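Local coordinates for protein alpha-glucosidase (Pseudoalteromonas sp. K8, PDB 5HQA) that hydrolyses alpha-glucosides as a chloride-activated glycoside hydrolase of family 97, captured here with acarbose in its active site, at residues Lys265-Trp270 / Asp298-Tyr303; Asp335-Ala340 / Val351-His356; Leu519-Tyr524 / Gln548-Asp553. All blocks are in the same frame, centred on the assembly; numbering follows the deposited sequence. Where two conformers were deposited one is given.

How the interactions relate
All three contacts belong to the (beta/alpha)8 barrel and follow one another along the chain. Interactions 1 and 2, with centres about 13 Å apart, share the parallel sheet: strands 264-269 and 352-358 flank strand 307-310, and the contacts touch where V351 packs on A300. Interaction 3 lies about 16 Å from interaction 1 between centres, at the barrel's closing end, where helix 513-522 leads to strand 527-529 beside strand 264-269; K265 NZ is hydrogen-bonded to V550 O. Interactions 2 and 3 do not meet, their nearest atoms being about 11 Å apart. The set thus runs from strand and helix layers near the glycan pocket to the seam with the C-terminal sheet.

Interaction 1 (Lys265-Trp270 / Asp298-Tyr303); sequences KYIGIW and DFAAKY. With AC1 (4,6-dideoxy-4-{[(1S,4R,5S,6S)-4,5,6-trihydroxy-3-(hydroxymethyl)cyclohex-2-en-1-yl]amino}-alpha-D-glucopyranose), chain B.
CG1 of I267 stands between the backbone N and the carbonyl carbon (chi1 61°), and the extended second torsion carries CD1 outward from strand 264-269 to helix 290-303. F299 answers with its ring anti to the backbone N, presenting a ring edge to that methyl. This is the first strand-helix pair of the (beta/alpha)8 barrel; the helix crosses over to the neighbouring parallel strand 307-310, whose V308 packs against both I267 and A300. I267 CD1 comes near the plane of the phenyl ring, 3.7 Å from F299 CD2, and on the helix it also meets the methyl of A300, with CD1 3.8 Å from A300 CB. One face of the F299 ring is covered by Y303 of the next helical turn, its CD2 sitting over the rim. P534, Y537 and L538 of helix 534-538 enclose F299 further. The direct side-chain contact is small, apolar and buried.

Just past the C-terminal end of the strand, W270 takes the N-cap position of helix 271-274 and turns into the glycan pocket. Its indole N-H is shared by two oxygens on the terminal cyclohexene ring of acarbose: NE1 reaches AC1 O3B at 3.1 Å with an N-H...O angle of 147°, and AC1 O4 at 3.0 Å in a weak, more bent bond (131°). A phenylalanine here would lack the N-H and would probably leave O3B and O4 without this donor. E311 and H274 also hydrogen-bond to the ligand. The ligand approaches the indole at its edge, with AC1 C4A lying in the plane of the W270 ring.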
# COMPACT_ATOMS: atom_id res chain seq x y z
N LYS A 265 7.84 -13.41 -8.30
CA LYS A 265 7.07 -12.88 -9.41
C LYS A 265 6.03 -13.90 -9.85
O LYS A 265 6.23 -15.11 -9.70
CB LYS A 265 7.99 -12.51 -10.58
CG LYS A 265 8.85 -11.29 -10.26
CD LYS A 265 9.96 -11.12 -11.29
CE LYS A 265 10.98 -12.25 -11.17
NZ LYS A 265 12.22 -11.91 -11.91
N TYR A 266 4.91 -13.41 -10.38
CA TYR A 266 3.85 -14.32 -10.79
C TYR A 266 3.19 -13.81 -12.06
O TYR A 266 3.34 -12.65 -12.45
CB TYR A 266 2.80 -14.52 -9.67
CG TYR A 266 1.92 -13.33 -9.35
CD1 TYR A 266 2.41 -12.25 -8.62
CD2 TYR A 266 0.59 -13.32 -9.73
CE1 TYR A 266 1.60 -11.16 -8.31
CE2 TYR A 266 -0.23 -12.24 -9.42
CZ TYR A 266 0.28 -11.17 -8.71
OH TYR A 266 -0.54 -10.10 -8.41
N ILE A 267 2.49 -14.73 -12.73
CA ILE A 267 1.64 -14.40 -13.87
C ILE A 267 0.23 -14.86 -13.52
O ILE A 267 -0.01 -15.40 -12.44
CB ILE A 267 2.13 -15.06 -15.16
CG1 ILE A 267 2.11 -16.59 -15.01
CG2 ILE A 267 3.53 -14.55 -15.53
CD1 ILE A 267 2.66 -17.33 -16.22
N GLY A 268 -0.72 -14.65 -14.43
CA GLY A 268 -2.05 -15.08 -14.08
C GLY A 268 -3.02 -15.12 -15.23
O GLY A 268 -2.90 -14.36 -16.19
N ILE A 269 -3.98 -16.04 -15.14
CA ILE A 269 -5.19 -15.98 -15.95
C ILE A 269 -6.02 -14.87 -15.32
O ILE A 269 -6.64 -15.06 -14.26
CB ILE A 269 -5.93 -17.31 -15.98
CG1 ILE A 269 -5.06 -18.36 -16.67
CG2 ILE A 269 -7.27 -17.18 -16.70
CD1 ILE A 269 -5.57 -19.79 -16.55
N TRP A 270 -5.97 -13.68 -15.92
CA TRP A 270 -6.37 -12.46 -15.25
C TRP A 270 -6.64 -11.34 -16.26
O TRP A 270 -7.79 -10.94 -16.45
CB TRP A 270 -5.29 -12.03 -14.24
CG TRP A 270 -5.67 -10.76 -13.56
CD1 TRP A 270 -6.64 -10.60 -12.61
CD2 TRP A 270 -5.13 -9.45 -13.80
NE1 TRP A 270 -6.74 -9.28 -12.24
CE2 TRP A 270 -5.82 -8.55 -12.96
CE3 TRP A 270 -4.13 -8.95 -14.64
CZ2 TRP A 270 -5.54 -7.18 -12.93
CZ3 TRP A 270 -3.85 -7.59 -14.62
CH2 TRP A 270 -4.56 -6.72 -13.77
N ASP A 298 3.35 -23.90 -17.59
CA ASP A 298 4.49 -24.20 -18.46
C ASP A 298 5.29 -22.94 -18.75
O ASP A 298 6.52 -22.94 -18.69
CB ASP A 298 4.01 -24.83 -19.78
CG ASP A 298 3.47 -26.24 -19.60
OD1 ASP A 298 3.85 -26.91 -18.61
OD2 ASP A 298 2.68 -26.68 -20.46
N PHE A 299 4.59 -21.85 -19.08
CA PHE A 299 5.26 -20.58 -19.33
C PHE A 299 6.00 -20.10 -18.09
O PHE A 299 7.17 -19.69 -18.17
CB PHE A 299 4.23 -19.54 -19.79
CG PHE A 299 4.81 -18.19 -20.12
CD1 PHE A 299 5.24 -17.91 -21.41
CD2 PHE A 299 4.91 -17.20 -19.15
CE1 PHE A 299 5.77 -16.67 -21.72
CE2 PHE A 299 5.45 -15.96 -19.46
CZ PHE A 299 5.87 -15.69 -20.75
N ALA A 300 5.34 -20.14 -16.93
CA ALA A 300 5.98 -19.71 -15.69
C ALA A 300 7.23 -20.54 -15.40
O ALA A 300 8.26 -19.99 -15.01
CB ALA A 300 5.00 -19.81 -14.53
N ALA A 301 7.16 -21.86 -15.61
CA ALA A 301 8.32 -22.70 -15.35
C ALA A 301 9.47 -22.34 -16.28
O ALA A 301 10.64 -22.32 -15.86
CB ALA A 301 7.95 -24.17 -15.49
N LYS A 302 9.17 -22.05 -17.55
CA LYS A 302 10.23 -21.78 -18.51
C LYS A 302 10.89 -20.43 -18.26
O LYS A 302 12.10 -20.28 -18.47
CB LYS A 302 9.68 -21.87 -19.93
CG LYS A 302 10.69 -21.56 -21.02
CD LYS A 302 10.14 -21.87 -22.40
CE LYS A 302 11.20 -21.61 -23.47
NZ LYS A 302 10.78 -22.16 -24.79
N TYR A 303 10.13 -19.43 -17.81
CA TYR A 303 10.63 -18.06 -17.77
C TYR A 303 10.87 -17.54 -16.36
O TYR A 303 11.18 -16.36 -16.19
CB TYR A 303 9.68 -17.15 -18.54
CG TYR A 303 9.75 -17.45 -20.02
CD1 TYR A 303 10.86 -17.06 -20.76
CD2 TYR A 303 8.75 -18.16 -20.67
CE1 TYR A 303 10.96 -17.34 -22.12
CE2 TYR A 303 8.84 -18.45 -22.03
CZ TYR A 303 9.94 -18.03 -22.75
OH TYR A 303 10.05 -18.31 -24.09
C1 AC1 B . -14.95 -2.74 -10.06
O2 AC1 B . -14.15 -1.08 -8.53
C2 AC1 B . -14.07 -2.48 -8.85
C4A AC1 B . -9.86 -8.69 -10.01
C3 AC1 B . -12.64 -2.90 -9.10
O3 AC1 B . -11.82 -2.58 -7.96
C4 AC1 B . -12.59 -4.37 -9.42
N4A AC1 B . -11.21 -4.95 -9.39
C5 AC1 B . -13.20 -4.38 -10.82
O5 AC1 B . -14.65 -4.07 -10.69
C6 AC1 B . -13.05 -5.68 -11.56
C1B AC1 B . -11.07 -6.22 -8.60
C2B AC1 B . -9.47 -6.70 -8.58
O2B AC1 B . -8.69 -5.57 -8.19
C3B AC1 B . -9.09 -7.27 -9.81
O3B AC1 B . -7.67 -7.53 -9.90
O4 AC1 B . -9.60 -9.22 -11.29
C5B AC1 B . -11.29 -8.59 -9.81
C7B AC1 B . -11.90 -7.29 -9.04
C6B AC1 B . -12.08 -9.91 -9.77
O6B AC1 B . -11.81 -10.53 -8.55
O HOH W 1 10.48 -13.86 -14.04

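Interaction 2 (Asp335-Ala340 / Val351-His356); sequences DDFDIA and VQLIGH
L353 has the most surface buried here: from strand 352-358 it points toward segment 335-340 and meets F337 and I339 chiefly through CD2, with CD1 also close to F337 CZ. The side chain leaves the strand with CG anti to the backbone N (chi1 175°), and the second torsion (67° to CD1) leaves CD2 extended, reaching F337 CZ and I339 CG1. F337 comes edge-on, its para carbon leading: CZ is 4.2 Å from L353 CD2, and that methyl lies near the plane of the ring. The touch of I339 on the same methyl is marginal and, as I339 is modelled in two conformations, doubtful. No hydrogen bond crosses the contact.

F337 lies in the loop leading to helix 339-349, whereas I339 is in its first turn. Between them D338 is the N-cap, its OD1 accepting from A341 N, so the two hydrophobic residues flank a polar helix start. V310 of the adjacent strand 307-310 packs against both F337 and L353, and T293 of helix 290-303 also touches the F337 side chain. The side chain of L353 is about 14 Å from the bound acarbose unit, which touches H356 farther along the strand. Such apolar filling between the outer face of a parallel strand and the helix layer around it is characteristic of the (beta/alpha)8 barrel.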
# COMPACT_ATOMS: atom_id res chain seq x y z
N ASP A 335 -16.57 -27.31 -13.28
CA ASP A 335 -16.25 -28.64 -13.81
C ASP A 335 -15.04 -28.65 -14.74
O ASP A 335 -14.45 -29.71 -14.95
CB ASP A 335 -17.45 -29.22 -14.55
CG ASP A 335 -18.57 -29.58 -13.62
OD1 ASP A 335 -18.33 -29.64 -12.39
OD2 ASP A 335 -19.70 -29.81 -14.11
N ASP A 336 -14.67 -27.51 -15.32
CA ASP A 336 -13.54 -27.48 -16.23
C ASP A 336 -12.25 -27.06 -15.54
O ASP A 336 -11.25 -26.83 -16.22
CB ASP A 336 -13.83 -26.59 -17.45
CG ASP A 336 -14.22 -25.17 -17.06
OD1 ASP A 336 -14.42 -24.89 -15.86
OD2 ASP A 336 -14.33 -24.32 -17.98
N PHE A 337 -12.25 -27.00 -14.21
CA PHE A 337 -11.07 -26.65 -13.43
C PHE A 337 -10.78 -27.81 -12.48
O PHE A 337 -11.43 -27.95 -11.45
CB PHE A 337 -11.29 -25.34 -12.67
CG PHE A 337 -10.04 -24.80 -12.03
CD1 PHE A 337 -9.80 -25.00 -10.69
CD2 PHE A 337 -9.12 -24.08 -12.78
CE1 PHE A 337 -8.65 -24.49 -10.09
CE2 PHE A 337 -7.98 -23.57 -12.19
CZ PHE A 337 -7.74 -23.77 -10.85
N ASP A 338 -9.79 -28.64 -12.83
CA ASP A 338 -9.49 -29.88 -12.11
C ASP A 338 -8.39 -29.58 -11.11
O ASP A 338 -7.20 -29.64 -11.43
CB ASP A 338 -9.08 -30.96 -13.11
CG ASP A 338 -8.89 -32.33 -12.48
OD1 ASP A 338 -8.69 -32.42 -11.25
OD2 ASP A 338 -8.93 -33.32 -13.23
N ILE A 339 -8.77 -29.29 -9.86
CA ILE A 339 -7.78 -28.78 -8.91
C ILE A 339 -6.82 -29.88 -8.45
O ILE A 339 -5.67 -29.59 -8.11
CB ILE A 339 -8.49 -28.08 -7.73
CG1 ILE A 339 -7.50 -27.14 -7.01
CG2 ILE A 339 -9.09 -29.09 -6.76
CD1 ILE A 339 -8.13 -26.21 -5.98
N ALA A 340 -7.25 -31.14 -8.46
CA ALA A 340 -6.34 -32.23 -8.12
C ALA A 340 -5.30 -32.43 -9.21
O ALA A 340 -4.12 -32.64 -8.92
CB ALA A 340 -7.13 -33.52 -7.89
N VAL A 351 5.81 -24.80 -10.26
CA VAL A 351 5.08 -23.54 -10.31
C VAL A 351 3.82 -23.70 -9.47
O VAL A 351 3.09 -24.68 -9.63
CB VAL A 351 4.71 -23.17 -11.76
CG1 VAL A 351 3.86 -21.89 -11.77
CG2 VAL A 351 5.96 -23.04 -12.61
N GLN A 352 3.56 -22.75 -8.59
CA GLN A 352 2.41 -22.93 -7.72
C GLN A 352 1.16 -22.28 -8.28
O GLN A 352 1.23 -21.31 -9.05
CB GLN A 352 2.70 -22.40 -6.33
CG GLN A 352 3.33 -23.47 -5.47
CD GLN A 352 3.66 -22.95 -4.14
OE1 GLN A 352 4.51 -22.08 -4.02
NE2 GLN A 352 2.96 -23.43 -3.12
N LEU A 353 0.02 -22.85 -7.93
CA LEU A 353 -1.25 -22.17 -8.13
C LEU A 353 -1.41 -21.10 -7.05
O LEU A 353 -1.16 -21.36 -5.87
CB LEU A 353 -2.40 -23.17 -8.07
CG LEU A 353 -3.83 -22.62 -8.13
CD1 LEU A 353 -4.11 -22.01 -9.49
CD2 LEU A 353 -4.82 -23.74 -7.83
N ILE A 354 -1.78 -19.89 -7.46
CA ILE A 354 -2.10 -18.82 -6.52
C ILE A 354 -3.62 -18.76 -6.42
O ILE A 354 -4.31 -18.67 -7.44
CB ILE A 354 -1.49 -17.49 -6.97
CG1 ILE A 354 0.03 -17.57 -6.85
CG2 ILE A 354 -2.03 -16.33 -6.15
CD1 ILE A 354 0.76 -16.45 -7.55
N GLY A 355 -4.14 -18.87 -5.19
CA GLY A 355 -5.58 -18.95 -4.99
C GLY A 355 -6.26 -17.60 -5.13
O GLY A 355 -5.62 -16.54 -5.17
N HIS A 356 -7.58 -17.63 -5.21
CA HIS A 356 -8.36 -16.42 -5.43
C HIS A 356 -9.71 -16.55 -4.75
O HIS A 356 -10.45 -17.50 -5.04
CB HIS A 356 -8.55 -16.13 -6.92
CG HIS A 356 -9.21 -14.81 -7.18
ND1 HIS A 356 -10.36 -14.69 -7.94
CD2 HIS A 356 -8.90 -13.56 -6.76
CE1 HIS A 356 -10.71 -13.42 -8.00
NE2 HIS A 356 -9.85 -12.71 -7.29

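Interaction 3 (Leu519-Tyr524 / Gln548-Asp553); sequences LYVVLY and QDVPTD
V550, the first residue to leave helical geometry after helix 541-549, packs against helix 513-522 with both methyls. CG1, set between the backbone N and carbonyl carbon (chi1 66°), lies 3.9 Å from Y520 CB, while CG2 is 4.2 Å from V521 CG2. The V550 and Y520 side chains cross at about a right angle, and the phenol of Y520 runs on to hydrogen-bond through OH to M529 O of strand 527-529.

P551 points away from helix 513-522, and its side chain touches Y586 and E574 of the C-terminal sheet, but its carbonyl remains part of the contact: one water lies 2.7 Å from Y520 O and 2.8 Å from P551 O. T552 O is 3.6 Å from Y524 CE1, at the ring edge, and T552 OG1 is hydrogen-bonded to P526 O. A second water, in the plane of the Y524 ring, joins Y524 OH to T552 O and D553 OD2, the last of which also accepts from G71 N. The contact joins the end of helix 513-522, which precedes strand 527-529, to the loop leaving helix 541-549; that strand closes the (beta/alpha)8 barrel beside strand 264-269.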
# COMPACT_ATOMS: atom_id res chain seq x y z
N LEU A 519 8.40 0.15 -13.58
CA LEU A 519 7.49 -0.07 -12.45
C LEU A 519 8.01 -1.13 -11.49
O LEU A 519 7.69 -1.09 -10.30
CB LEU A 519 6.11 -0.49 -12.95
CG LEU A 519 5.36 0.52 -13.81
CD1 LEU A 519 3.98 -0.03 -14.19
CD2 LEU A 519 5.24 1.85 -13.08
N TYR A 520 8.78 -2.10 -11.98
CA TYR A 520 9.24 -3.18 -11.12
C TYR A 520 10.23 -2.70 -10.07
O TYR A 520 10.44 -3.39 -9.07
CB TYR A 520 9.87 -4.31 -11.96
CG TYR A 520 8.80 -5.08 -12.71
CD1 TYR A 520 8.19 -6.19 -12.13
CD2 TYR A 520 8.37 -4.67 -13.96
CE1 TYR A 520 7.19 -6.88 -12.78
CE2 TYR A 520 7.37 -5.36 -14.62
CZ TYR A 520 6.78 -6.46 -14.03
OH TYR A 520 5.78 -7.13 -14.69
N VAL A 521 10.84 -1.53 -10.28
CA VAL A 521 11.70 -0.95 -9.27
C VAL A 521 11.06 0.25 -8.59
O VAL A 521 11.35 0.52 -7.42
CB VAL A 521 13.08 -0.57 -9.87
CG1 VAL A 521 14.08 -0.23 -8.75
CG2 VAL A 521 13.60 -1.71 -10.73
N VAL A 522 10.16 0.96 -9.27
CA VAL A 522 9.55 2.15 -8.67
C VAL A 522 8.50 1.77 -7.63
O VAL A 522 8.43 2.38 -6.56
CB VAL A 522 8.97 3.06 -9.77
CG1 VAL A 522 8.10 4.14 -9.14
CG2 VAL A 522 10.10 3.68 -10.57
N LEU A 523 7.65 0.78 -7.92
CA LEU A 523 6.54 0.44 -7.03
C LEU A 523 6.88 -0.83 -6.27
O LEU A 523 6.87 -1.93 -6.84
CB LEU A 523 5.24 0.26 -7.81
CG LEU A 523 4.71 1.48 -8.56
CD1 LEU A 523 3.43 1.11 -9.30
CD2 LEU A 523 4.47 2.66 -7.61
N TYR A 524 7.19 -0.70 -4.98
CA TYR A 524 7.61 -1.85 -4.20
C TYR A 524 6.44 -2.80 -3.94
O TYR A 524 5.35 -2.37 -3.54
CB TYR A 524 8.25 -1.43 -2.87
CG TYR A 524 8.43 -2.64 -2.00
CD1 TYR A 524 9.27 -3.69 -2.40
CD2 TYR A 524 7.73 -2.79 -0.80
CE1 TYR A 524 9.41 -4.83 -1.64
CE2 TYR A 524 7.87 -3.93 -0.03
CZ TYR A 524 8.71 -4.94 -0.46
OH TYR A 524 8.85 -6.07 0.30
N GLN A 548 12.33 -10.88 -16.26
CA GLN A 548 12.89 -12.15 -15.80
C GLN A 548 14.00 -11.93 -14.79
O GLN A 548 14.17 -12.74 -13.87
CB GLN A 548 13.43 -12.94 -16.98
CG GLN A 548 12.37 -13.45 -17.92
CD GLN A 548 12.98 -14.16 -19.10
OE1 GLN A 548 13.27 -13.53 -20.12
NE2 GLN A 548 13.23 -15.45 -18.96
N ASP A 549 14.78 -10.86 -14.95
CA ASP A 549 15.94 -10.64 -14.08
C ASP A 549 15.56 -10.02 -12.74
O ASP A 549 16.21 -10.30 -11.73
CB ASP A 549 16.97 -9.75 -14.76
CG ASP A 549 17.75 -10.45 -15.87
OD1 ASP A 549 17.60 -11.68 -16.07
OD2 ASP A 549 18.53 -9.74 -16.55
N VAL A 550 14.55 -9.16 -12.71
CA VAL A 550 14.41 -8.23 -11.58
C VAL A 550 13.93 -8.97 -10.33
O VAL A 550 13.01 -9.79 -10.41
CB VAL A 550 13.50 -7.05 -11.95
CG1 VAL A 550 12.03 -7.50 -12.18
CG2 VAL A 550 13.59 -5.93 -10.91
N PRO A 551 14.53 -8.73 -9.17
CA PRO A 551 14.04 -9.32 -7.92
C PRO A 551 12.86 -8.52 -7.37
O PRO A 551 12.47 -7.48 -7.92
CB PRO A 551 15.26 -9.25 -7.00
CG PRO A 551 16.05 -8.09 -7.50
CD PRO A 551 15.81 -8.01 -8.99
N THR A 552 12.27 -9.04 -6.28
CA THR A 552 11.17 -8.38 -5.60
C THR A 552 11.46 -8.20 -4.11
O THR A 552 10.55 -7.85 -3.34
CB THR A 552 9.85 -9.15 -5.77
OG1 THR A 552 9.91 -10.36 -5.01
CG2 THR A 552 9.59 -9.49 -7.24
N ASP A 553 12.69 -8.45 -3.69
CA ASP A 553 13.05 -8.42 -2.28
C ASP A 553 14.41 -7.75 -2.19
O ASP A 553 15.33 -8.10 -2.93
CB ASP A 553 13.09 -9.85 -1.72
CG ASP A 553 13.16 -9.88 -0.20
OD1 ASP A 553 13.73 -10.85 0.33
OD2 ASP A 553 12.65 -8.93 0.45
O HOH W 2 10.28 -5.79 -7.94
O HOH W 3 10.15 -8.18 -0.67